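Local coordinates for putative exported protein (Bacteroides fragilis, PDB 4RAA) that is of unknown function but folds as a six-bladed beta-propeller of the YWTD superfamily, at residues 38-52 and 55-68. Sequence-based numbering, arbitrary orientation.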
loop_
_atom_site.group_PDB
_atom_site.type_symbol
_atom_site.label_atom_id
_atom_site.label_comp_id
_atom_site.label_asym_id
_atom_site.label_seq_id
_atom_site.Cartn_x
_atom_site.Cartn_y
_atom_site.Cartn_z
ATOM N N CYS A 38 25.163 -1.542 -16.114
ATOM C CA CYS A 38 23.994 -1.921 -16.926
ATOM C C CYS A 38 24.178 -3.177 -17.778
ATOM O O CYS A 38 23.825 -3.200 -18.963
ATOM C CB CYS A 38 23.584 -0.729 -17.800
ATOM S SG CYS A 38 24.740 -0.330 -19.130
ATOM N N LEU A 39 24.705 -4.232 -17.163
ATOM C CA LEU A 39 24.862 -5.531 -17.849
ATOM C C LEU A 39 23.471 -6.177 -17.961
ATOM O O LEU A 39 22.717 -6.173 -16.993
ATOM C CB LEU A 39 25.844 -6.437 -17.105
ATOM C CG LEU A 39 27.306 -5.965 -17.143
ATOM C CD1 LEU A 39 28.140 -6.615 -16.051
ATOM C CD2 LEU A 39 27.952 -6.209 -18.504
ATOM N N VAL A 40 23.142 -6.696 -19.142
ATOM C CA VAL A 40 21.840 -7.288 -19.434
ATOM C C VAL A 40 22.006 -8.718 -19.939
ATOM O O VAL A 40 22.719 -8.928 -20.905
ATOM C CB VAL A 40 21.098 -6.468 -20.529
ATOM C CG1 VAL A 40 19.756 -7.111 -20.896
ATOM C CG2 VAL A 40 20.883 -5.026 -20.077
ATOM N N LYS A 41 21.322 -9.677 -19.301
ATOM C CA LYS A 41 21.302 -11.097 -19.722
ATOM C C LYS A 41 20.148 -11.370 -20.685
ATOM O O LYS A 41 20.320 -12.033 -21.696
ATOM C CB LYS A 41 21.179 -12.034 -18.500
ATOM C CG LYS A 41 20.871 -13.498 -18.829
ATOM C CD LYS A 41 21.022 -14.416 -17.629
ATOM C CE LYS A 41 20.533 -15.817 -17.973
ATOM N NZ LYS A 41 20.893 -16.812 -16.927
ATOM N N ASN A 42 18.972 -10.868 -20.334
ATOM C CA ASN A 42 17.731 -11.098 -21.061
ATOM C C ASN A 42 16.976 -9.774 -21.220
ATOM O O ASN A 42 17.054 -8.930 -20.336
ATOM C CB ASN A 42 16.958 -12.120 -20.208
ATOM C CG ASN A 42 15.583 -12.456 -20.743
ATOM O OD1 ASN A 42 14.605 -11.767 -20.444
ATOM N ND2 ASN A 42 15.486 -13.575 -21.465
ATOM N N VAL A 43 16.305 -9.567 -22.353
ATOM C CA VAL A 43 15.445 -8.374 -22.543
ATOM C C VAL A 43 14.039 -8.958 -22.527
ATOM O O VAL A 43 13.456 -9.253 -23.578
ATOM C CB VAL A 43 15.761 -7.549 -23.819
ATOM C CG1 VAL A 43 14.790 -6.379 -23.987
ATOM C CG2 VAL A 43 17.183 -7.013 -23.755
ATOM N N GLY A 44 13.530 -9.160 -21.309
ATOM C CA GLY A 44 12.218 -9.763 -21.080
ATOM C C GLY A 44 11.042 -8.935 -21.549
ATOM O O GLY A 44 10.178 -9.450 -22.256
ATOM N N LEU A 45 11.018 -7.661 -21.153
ATOM C CA LEU A 45 9.924 -6.737 -21.470
ATOM C C LEU A 45 10.489 -5.358 -21.797
ATOM O O LEU A 45 11.498 -4.962 -21.216
ATOM C CB LEU A 45 8.985 -6.671 -20.259
ATOM C CG LEU A 45 7.777 -5.723 -20.200
ATOM C CD1 LEU A 45 6.772 -5.953 -21.330
ATOM C CD2 LEU A 45 7.090 -5.861 -18.843
ATOM N N ILE A 46 9.837 -4.637 -22.713
ATOM C CA ILE A 46 10.269 -3.293 -23.125
ATOM C C ILE A 46 9.080 -2.345 -23.369
ATOM O O ILE A 46 8.092 -2.753 -23.957
ATOM C CB ILE A 46 11.215 -3.369 -24.349
ATOM C CG1 ILE A 46 11.901 -2.021 -24.611
ATOM C CG2 ILE A 46 10.494 -3.865 -25.600
ATOM C CD1 ILE A 46 13.016 -2.107 -25.633
ATOM N N ARG A 47 9.200 -1.096 -22.895
ATOM C CA ARG A 47 8.173 -0.055 -23.020
ATOM C C ARG A 47 8.805 1.309 -23.302
ATOM O O ARG A 47 9.875 1.605 -22.775
ATOM C CB ARG A 47 7.365 0.077 -21.714
ATOM C CG ARG A 47 6.604 -1.160 -21.242
ATOM C CD ARG A 47 5.521 -1.586 -22.216
ATOM N NE ARG A 47 4.700 -2.695 -21.706
ATOM C CZ ARG A 47 3.897 -3.490 -22.437
ATOM N NH1 ARG A 47 3.806 -3.377 -23.773
ATOM N NH2 ARG A 47 3.188 -4.452 -21.825
ATOM N N GLU A 48 8.128 2.130 -24.117
ATOM C CA GLU A 48 8.561 3.506 -24.406
ATOM C C GLU A 48 8.114 4.411 -23.261
ATOM O O GLU A 48 7.095 4.150 -22.634
ATOM C CB GLU A 48 7.930 4.071 -25.692
ATOM C CG GLU A 48 8.242 3.358 -27.003
ATOM C CD GLU A 48 7.760 4.151 -28.227
ATOM O OE1 GLU A 48 8.258 5.277 -28.458
ATOM O OE2 GLU A 48 6.900 3.646 -28.981
ATOM N N LEU A 49 8.866 5.481 -23.015
ATOM C CA LEU A 49 8.526 6.496 -21.997
ATOM C C LEU A 49 9.349 7.744 -22.291
ATOM O O LEU A 49 10.555 7.767 -22.004
ATOM C CB LEU A 49 8.793 5.985 -20.577
ATOM C CG LEU A 49 8.559 6.971 -19.421
ATOM C CD1 LEU A 49 7.112 7.447 -19.398
ATOM C CD2 LEU A 49 8.960 6.343 -18.095
ATOM N N ASN A 50 8.689 8.767 -22.850
ATOM C CA ASN A 50 9.338 10.008 -23.307
ATOM C C ASN A 50 10.267 9.538 -24.455
ATOM O O ASN A 50 9.785 8.799 -25.323
ATOM C CB ASN A 50 10.032 10.762 -22.147
ATOM C CG ASN A 50 9.157 10.875 -20.898
ATOM O OD1 ASN A 50 9.659 10.766 -19.779
ATOM N ND2 ASN A 50 7.847 11.054 -21.081
ATOM N N ASN A 51 11.552 9.911 -24.475
ATOM C CA ASN A 51 12.497 9.380 -25.475
ATOM C C ASN A 51 13.475 8.413 -24.805
ATOM O O ASN A 51 14.703 8.523 -24.956
ATOM C CB ASN A 51 13.187 10.509 -26.279
ATOM C CG ASN A 51 12.346 11.002 -27.454
ATOM O OD1 ASN A 51 11.133 10.783 -27.513
ATOM N ND2 ASN A 51 13.000 11.663 -28.405
ATOM N N CYS A 52 12.901 7.453 -24.075
ATOM C CA CYS A 52 13.655 6.414 -23.375
ATOM C C CYS A 52 12.992 5.044 -23.532
ATOM O O CYS A 52 11.805 4.938 -23.861
ATOM C CB CYS A 52 13.817 6.751 -21.883
ATOM S SG CYS A 52 14.808 8.219 -21.529
ATOM N N ILE A 55 13.584 -1.178 -19.958
ATOM C CA ILE A 55 13.909 -2.593 -20.217
ATOM C C ILE A 55 13.996 -3.356 -18.905
ATOM O O ILE A 55 14.719 -2.932 -18.005
ATOM C CB ILE A 55 15.251 -2.738 -20.984
ATOM C CG1 ILE A 55 15.088 -2.195 -22.412
ATOM C CG2 ILE A 55 15.734 -4.199 -21.022
ATOM C CD1 ILE A 55 16.361 -2.119 -23.227
ATOM N N LEU A 56 13.290 -4.491 -18.834
ATOM C CA LEU A 56 13.329 -5.408 -17.695
ATOM C C LEU A 56 14.131 -6.651 -18.070
ATOM O O LEU A 56 13.833 -7.297 -19.068
ATOM C CB LEU A 56 11.924 -5.831 -17.295
ATOM C CG LEU A 56 11.740 -6.920 -16.232
ATOM C CD1 LEU A 56 12.491 -6.600 -14.951
ATOM C CD2 LEU A 56 10.254 -7.083 -15.964
ATOM N N ASP A 57 15.138 -6.968 -17.263
ATOM C CA ASP A 57 15.970 -8.153 -17.426
ATOM C C ASP A 57 15.386 -9.171 -16.455
ATOM O O ASP A 57 15.887 -9.327 -15.348
ATOM C CB ASP A 57 17.442 -7.803 -17.124
ATOM C CG ASP A 57 18.383 -9.007 -17.161
ATOM O OD1 ASP A 57 17.946 -10.129 -17.481
ATOM O OD2 ASP A 57 19.587 -8.818 -16.870
ATOM N N SER A 58 14.335 -9.876 -16.885
ATOM C CA SER A 58 13.643 -10.877 -16.030
ATOM C C SER A 58 14.478 -12.120 -15.640
ATOM O O SER A 58 14.042 -12.910 -14.797
ATOM C CB SER A 58 12.286 -11.278 -16.634
ATOM O OG SER A 58 12.410 -11.615 -18.000
ATOM N N ALA A 59 15.651 -12.289 -16.254
ATOM C CA ALA A 59 16.588 -13.341 -15.887
ATOM C C ALA A 59 17.307 -12.962 -14.579
ATOM O O ALA A 59 17.345 -13.770 -13.653
ATOM C CB ALA A 59 17.586 -13.570 -17.007
ATOM N N ASN A 60 17.875 -11.749 -14.523
ATOM C CA ASN A 60 18.547 -11.198 -13.318
ATOM C C ASN A 60 17.669 -10.261 -12.457
ATOM O O ASN A 60 18.102 -9.831 -11.388
ATOM C CB ASN A 60 19.825 -10.441 -13.713
ATOM C CG ASN A 60 20.883 -11.332 -14.353
ATOM O OD1 ASN A 60 20.963 -12.533 -14.085
ATOM N ND2 ASN A 60 21.728 -10.730 -15.181
ATOM N N SER A 61 16.460 -9.946 -12.929
ATOM C CA SER A 61 15.486 -9.071 -12.259
ATOM C C SER A 61 15.951 -7.637 -11.980
ATOM O O SER A 61 15.747 -7.131 -10.887
ATOM C CB SER A 61 14.955 -9.715 -10.974
ATOM O OG SER A 61 13.938 -8.903 -10.394
ATOM N N ASN A 62 16.557 -7.006 -12.982
ATOM C CA ASN A 62 16.999 -5.604 -12.930
ATOM C C ASN A 62 16.129 -4.810 -13.897
ATOM O O ASN A 62 15.888 -5.269 -15.012
ATOM C CB ASN A 62 18.462 -5.488 -13.367
ATOM C CG ASN A 62 19.413 -6.206 -12.428
ATOM O OD1 ASN A 62 19.397 -5.973 -11.224
ATOM N ND2 ASN A 62 20.261 -7.063 -12.973
ATOM N N LEU A 63 15.654 -3.639 -13.476
ATOM C CA LEU A 63 14.842 -2.767 -14.325
ATOM C C LEU A 63 15.748 -1.616 -14.731
ATOM O O LEU A 63 16.203 -0.877 -13.864
ATOM C CB LEU A 63 13.610 -2.268 -13.561
ATOM C CG LEU A 63 12.611 -1.360 -14.281
ATOM C CD1 LEU A 63 12.050 -2.037 -15.519
ATOM C CD2 LEU A 63 11.468 -0.962 -13.351
ATOM N N TYR A 64 16.013 -1.475 -16.033
ATOM C CA TYR A 64 16.902 -0.433 -16.569
ATOM C C TYR A 64 16.211 0.600 -17.442
ATOM O O TYR A 64 15.134 0.336 -17.987
ATOM C CB TYR A 64 17.971 -1.066 -17.444
ATOM C CG TYR A 64 18.924 -1.971 -16.739
ATOM C CD1 TYR A 64 19.729 -1.493 -15.709
ATOM C CD2 TYR A 64 19.108 -3.287 -17.163
ATOM C CE1 TYR A 64 20.649 -2.321 -15.072
ATOM C CE2 TYR A 64 20.041 -4.117 -16.545
ATOM C CZ TYR A 64 20.800 -3.633 -15.500
ATOM O OH TYR A 64 21.708 -4.460 -14.893
ATOM N N VAL A 65 16.852 1.768 -17.568
ATOM C CA VAL A 65 16.406 2.832 -18.474
ATOM C C VAL A 65 17.546 3.096 -19.454
ATOM O O VAL A 65 18.679 3.387 -19.051
ATOM C CB VAL A 65 16.016 4.139 -17.761
ATOM C CG1 VAL A 65 15.504 5.170 -18.768
ATOM C CG2 VAL A 65 14.943 3.865 -16.711
ATOM N N PHE A 66 17.229 2.933 -20.734
ATOM C CA PHE A 66 18.116 3.221 -21.836
ATOM C C PHE A 66 17.489 4.332 -22.672
ATOM O O PHE A 66 16.290 4.619 -22.575
ATOM C CB PHE A 66 18.345 1.983 -22.694
ATOM C CG PHE A 66 19.285 0.989 -22.088
ATOM C CD1 PHE A 66 18.828 0.035 -21.186
ATOM C CD2 PHE A 66 20.638 0.986 -22.440
ATOM C CE1 PHE A 66 19.700 -0.905 -20.642
ATOM C CE2 PHE A 66 21.517 0.046 -21.904
ATOM C CZ PHE A 66 21.047 -0.900 -20.999
ATOM N N ASN A 67 18.327 4.929 -23.507
ATOM C CA ASN A 67 17.970 6.028 -24.389
ATOM C C ASN A 67 17.630 5.462 -25.776
ATOM O O ASN A 67 18.010 4.330 -26.089
ATOM C CB ASN A 67 19.198 6.947 -24.451
ATOM C CG ASN A 67 18.937 8.281 -25.099
ATOM O OD1 ASN A 67 17.857 8.569 -25.631
ATOM N ND2 ASN A 67 19.956 9.118 -25.057
ATOM N N LYS A 68 16.926 6.252 -26.597
ATOM C CA LYS A 68 16.609 5.897 -28.006
ATOM C C LYS A 68 17.872 5.495 -28.770
ATOM O O LYS A 68 17.849 4.554 -29.552
ATOM C CB LYS A 68 15.945 7.069 -28.759
ATOM C CG LYS A 68 14.534 7.435 -28.314
ATOM C CD LYS A 68 13.483 6.422 -28.751
ATOM C CE LYS A 68 12.100 6.838 -28.262
ATOM N NZ LYS A 68 11.004 5.945 -28.728
#
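Asp-57 receives the backbone of Lys-41 and Asn-42 with its carboxylate where the chain enters the innermost hairpin of a beta-propeller blade, strands 45-49 and 52-57, which strand 62-67 continues as an antiparallel meander. Asp-57 CG lies anti to its own backbone N (chi1 176°), which turns the carboxylate to the incoming loop: Lys-41 N meets Asp-57 OD2 at 3.1 Å in a nearly straight bond, Asn-42 N meets Asp-57 OD1 at 3.1 Å, and both come from above the carboxylate plane. Weak bonds from Ala-59 N and Asn-60 N also reach Asp-57 OD1, so one acidic group ties the loop to the turn after its own strand. The Ala-59 methyl lies against Asn-42 CB and the extended Lys-41 chain. Gly-44 and Leu-45 together face Leu-56 in a classic beta bulge, Gly-44 N bonding to Leu-56 O and Leu-56 N to Leu-45 O. Beyond it, Ile-46 and Ile-55 lie side by side, CD1 of the former 3.8 Å from CG1 of the latter, while Val-43 CG1 covers Ile-55 CG2; Val-318 and Pro-320 of strand 316-321 pack on this apolar group. At the far end, Lys-68, bent at chi2 (-73°), brings NZ back to Glu-48 OE1 in a salt bridge of weak hydrogen-bond geometry, while Asp-314 N binds Glu-48 OE2. Val-40 CG2 rests 3.7 Å from Tyr-64 CE2, and the Tyr-64 hydroxyl donates to Leu-39 O, OH to O 2.9 Å.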